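Local coordinates for protein glucoamylase (Thermoanaerobacterium thermosaccharolyticum, PDB 1LF6) that hydrolyses terminal alpha-1,4-linked glucose units from the non-reducing ends of glucan chains, probably releasing beta-D-glucose, at residues A[45-59]-A[122-135]. Sequence-based numbering, arbitrary orientation.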
loop_
_atom_site.group_PDB
_atom_site.type_symbol
_atom_site.label_atom_id
_atom_site.label_comp_id
_atom_site.label_asym_id
_atom_site.label_seq_id
_atom_site.Cartn_x
_atom_site.Cartn_y
_atom_site.Cartn_z
ATOM N N ASN A 45 15.319 -5.151 -8.027
ATOM C CA ASN A 45 16.019 -6.432 -8.032
ATOM C C ASN A 45 15.768 -7.111 -6.691
ATOM O O ASN A 45 15.283 -6.474 -5.756
ATOM C CB ASN A 45 17.533 -6.261 -8.282
ATOM C CG ASN A 45 18.247 -5.484 -7.181
ATOM O OD1 ASN A 45 18.707 -4.366 -7.397
ATOM N ND2 ASN A 45 18.359 -6.083 -6.003
ATOM N N TYR A 46 16.095 -8.394 -6.595
ATOM C CA TYR A 46 15.867 -9.142 -5.363
ATOM C C TYR A 46 17.021 -9.122 -4.368
ATOM O O TYR A 46 16.868 -9.547 -3.222
ATOM C CB TYR A 46 15.487 -10.589 -5.699
ATOM C CG TYR A 46 14.173 -10.695 -6.446
ATOM C CD1 TYR A 46 14.140 -10.934 -7.821
ATOM C CD2 TYR A 46 12.962 -10.512 -5.780
ATOM C CE1 TYR A 46 12.926 -10.985 -8.514
ATOM C CE2 TYR A 46 11.749 -10.559 -6.459
ATOM C CZ TYR A 46 11.734 -10.796 -7.820
ATOM O OH TYR A 46 10.527 -10.844 -8.481
ATOM N N VAL A 47 18.168 -8.608 -4.800
ATOM C CA VAL A 47 19.346 -8.534 -3.945
ATOM C C VAL A 47 19.193 -7.477 -2.851
ATOM O O VAL A 47 19.351 -7.775 -1.666
ATOM C CB VAL A 47 20.613 -8.209 -4.772
ATOM C CG1 VAL A 47 21.844 -8.251 -3.874
ATOM C CG2 VAL A 47 20.753 -9.197 -5.926
ATOM N N SER A 48 18.888 -6.246 -3.251
ATOM C CA SER A 48 18.725 -5.147 -2.303
ATOM C C SER A 48 17.369 -5.251 -1.612
ATOM O O SER A 48 16.357 -4.787 -2.141
ATOM C CB SER A 48 18.833 -3.806 -3.031
ATOM O OG SER A 48 18.727 -2.721 -2.117
ATOM N N LYS A 49 17.361 -5.861 -0.430
ATOM C CA LYS A 49 16.133 -6.051 0.327
ATOM C C LYS A 49 15.816 -4.905 1.284
ATOM O O LYS A 49 15.720 -5.096 2.494
ATOM C CB LYS A 49 16.195 -7.377 1.094
ATOM C CG LYS A 49 16.459 -8.597 0.213
ATOM C CD LYS A 49 16.162 -9.885 0.973
ATOM C CE LYS A 49 16.757 -11.107 0.291
ATOM N NZ LYS A 49 16.549 -11.149 -1.175
ATOM N N VAL A 50 15.652 -3.713 0.721
ATOM C CA VAL A 50 15.326 -2.513 1.483
ATOM C C VAL A 50 14.250 -1.712 0.750
ATOM O O VAL A 50 14.362 -1.461 -0.449
ATOM C CB VAL A 50 16.564 -1.597 1.655
ATOM C CG1 VAL A 50 16.153 -0.274 2.298
ATOM C CG2 VAL A 50 17.617 -2.297 2.510
ATOM N N TRP A 51 13.215 -1.310 1.480
ATOM C CA TRP A 51 12.125 -0.515 0.923
ATOM C C TRP A 51 12.017 0.755 1.748
ATOM O O TRP A 51 12.253 0.726 2.950
ATOM C CB TRP A 51 10.785 -1.243 1.046
ATOM C CG TRP A 51 10.608 -2.459 0.199
ATOM C CD1 TRP A 51 9.885 -2.556 -0.953
ATOM C CD2 TRP A 51 11.077 -3.778 0.492
ATOM N NE1 TRP A 51 9.862 -3.858 -1.391
ATOM C CE2 TRP A 51 10.587 -4.629 -0.522
ATOM C CE3 TRP A 51 11.864 -4.324 1.517
ATOM C CZ2 TRP A 51 10.855 -6.003 -0.540
ATOM C CZ3 TRP A 51 12.131 -5.687 1.498
ATOM C CH2 TRP A 51 11.626 -6.512 0.475
ATOM N N PHE A 52 11.655 1.867 1.114
ATOM C CA PHE A 52 11.489 3.123 1.844
ATOM C C PHE A 52 10.197 3.819 1.432
ATOM O O PHE A 52 9.641 3.542 0.366
ATOM C CB PHE A 52 12.668 4.076 1.594
ATOM C CG PHE A 52 12.770 4.564 0.174
ATOM C CD1 PHE A 52 13.481 3.837 -0.778
ATOM C CD2 PHE A 52 12.141 5.744 -0.218
ATOM C CE1 PHE A 52 13.562 4.276 -2.099
ATOM C CE2 PHE A 52 12.217 6.189 -1.535
ATOM C CZ PHE A 52 12.929 5.452 -2.477
ATOM N N THR A 53 9.719 4.711 2.294
ATOM C CA THR A 53 8.512 5.486 2.027
ATOM C C THR A 53 8.808 6.915 2.450
ATOM O O THR A 53 9.655 7.143 3.311
ATOM C CB THR A 53 7.288 4.969 2.832
ATOM O OG1 THR A 53 7.542 5.087 4.241
ATOM C CG2 THR A 53 7.009 3.521 2.498
ATOM N N LEU A 54 8.125 7.872 1.829
ATOM C CA LEU A 54 8.313 9.283 2.140
ATOM C C LEU A 54 6.986 9.888 2.596
ATOM O O LEU A 54 5.925 9.545 2.073
ATOM C CB LEU A 54 8.811 10.043 0.900
ATOM C CG LEU A 54 10.063 9.512 0.199
ATOM C CD1 LEU A 54 10.339 10.336 -1.056
ATOM C CD2 LEU A 54 11.246 9.567 1.150
ATOM N N ALA A 55 7.054 10.794 3.564
ATOM C CA ALA A 55 5.864 11.455 4.086
ATOM C C ALA A 55 6.269 12.747 4.789
ATOM O O ALA A 55 7.290 12.793 5.478
ATOM C CB ALA A 55 5.130 10.530 5.064
ATOM N N ASN A 56 5.478 13.796 4.589
ATOM C CA ASN A 56 5.736 15.086 5.213
ATOM C C ASN A 56 7.155 15.600 4.989
ATOM O O ASN A 56 7.775 16.151 5.898
ATOM C CB ASN A 56 5.435 14.988 6.713
ATOM C CG ASN A 56 3.967 14.710 6.990
ATOM O OD1 ASN A 56 3.620 14.013 7.943
ATOM N ND2 ASN A 56 3.097 15.262 6.157
ATOM N N GLY A 57 7.662 15.404 3.775
ATOM C CA GLY A 57 8.990 15.879 3.434
ATOM C C GLY A 57 10.155 15.089 3.983
ATOM O O GLY A 57 11.300 15.534 3.912
ATOM N N ALA A 58 9.888 13.907 4.521
ATOM C CA ALA A 58 10.970 13.110 5.074
ATOM C C ALA A 58 10.744 11.616 4.952
ATOM O O ALA A 58 9.618 11.142 4.784
ATOM C CB ALA A 58 11.189 13.481 6.538
ATOM N N ILE A 59 11.841 10.881 5.025
ATOM C CA ILE A 59 11.790 9.438 4.963
ATOM C C ILE A 59 10.951 8.966 6.147
ATOM O O ILE A 59 11.179 9.386 7.282
ATOM C CB ILE A 59 13.211 8.849 5.073
ATOM C CG1 ILE A 59 13.967 9.097 3.765
ATOM C CG2 ILE A 59 13.151 7.374 5.437
ATOM C CD1 ILE A 59 15.456 8.806 3.842
ATOM N N LYS A 122 16.519 17.121 -0.981
ATOM C CA LYS A 122 16.955 15.740 -0.816
ATOM C C LYS A 122 16.852 14.884 -2.076
ATOM O O LYS A 122 16.022 15.122 -2.947
ATOM C CB LYS A 122 16.143 15.069 0.298
ATOM C CG LYS A 122 16.078 15.848 1.606
ATOM C CD LYS A 122 15.093 15.196 2.576
ATOM C CE LYS A 122 15.052 15.923 3.910
ATOM N NZ LYS A 122 14.063 15.309 4.850
ATOM N N ASP A 123 17.713 13.877 -2.142
ATOM C CA ASP A 123 17.752 12.918 -3.239
ATOM C C ASP A 123 17.728 11.591 -2.509
ATOM O O ASP A 123 18.667 11.272 -1.776
ATOM C CB ASP A 123 19.054 13.059 -4.033
ATOM C CG ASP A 123 19.006 14.190 -5.036
ATOM O OD1 ASP A 123 18.265 15.162 -4.785
ATOM O OD2 ASP A 123 19.714 14.117 -6.073
ATOM N N ILE A 124 16.658 10.825 -2.700
ATOM C CA ILE A 124 16.508 9.554 -2.003
ATOM C C ILE A 124 16.288 8.347 -2.906
ATOM O O ILE A 124 15.480 8.387 -3.831
ATOM C CB ILE A 124 15.338 9.644 -0.997
ATOM C CG1 ILE A 124 15.578 10.827 -0.048
ATOM C CG2 ILE A 124 15.205 8.337 -0.213
ATOM C CD1 ILE A 124 14.384 11.177 0.815
ATOM N N PHE A 125 17.008 7.269 -2.606
ATOM C CA PHE A 125 16.922 6.017 -3.350
ATOM C C PHE A 125 17.759 4.983 -2.611
ATOM O O PHE A 125 18.316 5.275 -1.556
ATOM C CB PHE A 125 17.440 6.204 -4.781
ATOM C CG PHE A 125 18.882 6.616 -4.857
ATOM C CD1 PHE A 125 19.888 5.660 -4.985
ATOM C CD2 PHE A 125 19.240 7.959 -4.782
ATOM C CE1 PHE A 125 21.228 6.039 -5.037
ATOM C CE2 PHE A 125 20.574 8.346 -4.832
ATOM C CZ PHE A 125 21.572 7.385 -4.960
ATOM N N THR A 126 17.853 3.775 -3.151
ATOM C CA THR A 126 18.633 2.738 -2.489
ATOM C C THR A 126 19.800 2.238 -3.333
ATOM O O THR A 126 19.893 2.532 -4.524
ATOM C CB THR A 126 17.749 1.537 -2.114
ATOM O OG1 THR A 126 17.122 1.016 -3.291
ATOM C CG2 THR A 126 16.680 1.958 -1.112
ATOM N N ASP A 127 20.685 1.483 -2.692
ATOM C CA ASP A 127 21.854 0.910 -3.341
ATOM C C ASP A 127 21.406 -0.388 -4.001
ATOM O O ASP A 127 21.017 -1.336 -3.321
ATOM C CB ASP A 127 22.938 0.643 -2.285
ATOM C CG ASP A 127 24.265 0.188 -2.890
ATOM O OD1 ASP A 127 25.306 0.387 -2.231
ATOM O OD2 ASP A 127 24.267 -0.371 -4.005
ATOM N N VAL A 128 21.448 -0.427 -5.330
ATOM C CA VAL A 128 21.018 -1.609 -6.068
ATOM C C VAL A 128 21.794 -2.879 -5.721
ATOM O O VAL A 128 21.282 -3.989 -5.880
ATOM C CB VAL A 128 21.115 -1.378 -7.595
ATOM C CG1 VAL A 128 20.202 -0.227 -8.009
ATOM C CG2 VAL A 128 22.561 -1.080 -7.990
ATOM N N LYS A 129 23.019 -2.721 -5.228
ATOM C CA LYS A 129 23.859 -3.870 -4.893
ATOM C C LYS A 129 23.814 -4.360 -3.457
ATOM O O LYS A 129 24.116 -5.526 -3.196
ATOM C CB LYS A 129 25.317 -3.579 -5.250
ATOM C CG LYS A 129 25.647 -3.716 -6.721
ATOM C CD LYS A 129 27.142 -3.575 -6.935
ATOM C CE LYS A 129 27.549 -4.047 -8.318
ATOM N NZ LYS A 129 29.032 -4.062 -8.466
ATOM N N ARG A 130 23.451 -3.492 -2.522
ATOM C CA ARG A 130 23.417 -3.891 -1.123
ATOM C C ARG A 130 22.288 -3.230 -0.335
ATOM O O ARG A 130 21.639 -2.307 -0.819
ATOM C CB ARG A 130 24.769 -3.582 -0.483
ATOM C CG ARG A 130 25.222 -2.143 -0.687
ATOM C CD ARG A 130 26.679 -1.959 -0.283
ATOM N NE ARG A 130 27.602 -2.634 -1.195
ATOM C CZ ARG A 130 27.997 -2.144 -2.367
ATOM N NH1 ARG A 130 28.840 -2.835 -3.126
ATOM N NH2 ARG A 130 27.562 -0.960 -2.779
ATOM N N ASN A 131 22.073 -3.702 0.889
ATOM C CA ASN A 131 21.000 -3.197 1.741
ATOM C C ASN A 131 21.262 -1.858 2.425
ATOM O O ASN A 131 21.506 -1.800 3.634
ATOM C CB ASN A 131 20.646 -4.252 2.794
ATOM C CG ASN A 131 20.295 -5.592 2.175
ATOM O OD1 ASN A 131 19.520 -5.659 1.227
ATOM N ND2 ASN A 131 20.859 -6.667 2.710
ATOM N N SER A 132 21.196 -0.776 1.655
ATOM C CA SER A 132 21.408 0.551 2.219
ATOM C C SER A 132 20.523 1.605 1.566
ATOM O O SER A 132 20.300 1.591 0.352
ATOM C CB SER A 132 22.878 0.965 2.084
ATOM O OG SER A 132 23.177 1.340 0.753
ATOM N N LEU A 133 20.015 2.514 2.390
ATOM C CA LEU A 133 19.168 3.604 1.923
ATOM C C LEU A 133 20.052 4.840 1.854
ATOM O O LEU A 133 20.815 5.117 2.782
ATOM C CB LEU A 133 18.015 3.855 2.898
ATOM C CG LEU A 133 17.104 5.033 2.541
ATOM C CD1 LEU A 133 16.386 4.748 1.227
ATOM C CD2 LEU A 133 16.096 5.258 3.665
ATOM N N ILE A 134 19.942 5.581 0.757
ATOM C CA ILE A 134 20.763 6.765 0.562
ATOM C C ILE A 134 19.951 8.046 0.480
ATOM O O ILE A 134 18.889 8.078 -0.134
ATOM C CB ILE A 134 21.583 6.633 -0.737
ATOM C CG1 ILE A 134 22.413 5.351 -0.693
ATOM C CG2 ILE A 134 22.469 7.853 -0.917
ATOM C CD1 ILE A 134 22.951 4.914 -2.039
ATOM N N MET A 135 20.459 9.099 1.105
ATOM C CA MET A 135 19.806 10.396 1.067
ATOM C C MET A 135 20.844 11.494 0.951
ATOM O O MET A 135 21.581 11.767 1.899
ATOM C CB MET A 135 18.968 10.666 2.322
ATOM C CG MET A 135 18.441 12.107 2.364
ATOM S SD MET A 135 17.574 12.583 3.874
ATOM C CE MET A 135 18.913 12.440 5.080
HETATM O O HOH W 1 16.434 -1.521 -2.341
HETATM O O HOH W 2 14.573 12.447 5.190
#
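F52 turns its CG between its own backbone N and carbonyl carbon (chi1 66°), and I124 sets CG2 anti to its N; these torsions lay the I124 methyl over one face of the F52 ring. This CH-pi contact lies in the core of the beta-sandwich of the N-terminal domain. One sheet supplies the hairpin of strands 51-55 and 58-63, closed by a type I' turn from A55 to A58. The other supplies the hairpin of strands 118-126 and 132-141. The two sheets pack face to face; the axes of strands 51-55 and 122-126 come within 8.0 Å and run roughly antiparallel. I124 CG2 sits 4.2 Å from the F52 ring centroid, 22° off the normal. L133 CD1 and T126 CG2 approach the same ring obliquely. The other branch of I124 ends in CD1, which touches both L54 CD2 and I59 CG1. I59 and L133 meet tip to tip, CD1 to CD2 at 3.6 Å. Y107 of strand 107-113 also touches F52 and L54.

Polar contacts close both ends. K122 runs extended beyond CG, and its NZ donates to G57 O at 2.9 Å, in the carbonyl plane. The same amine forms a salt bridge with E89, and a water joins it to I59 N. At the other end, S48 OG lies 2.9 Å from D127 O and 3.2 Å from R130 O. A second water links S48 OG, V50 O and T126 OG1. N131 OD1 accepts from K49 N at 2.7 Å, nearly in line with its C=O bond, though the N-H...O angle is only 138°.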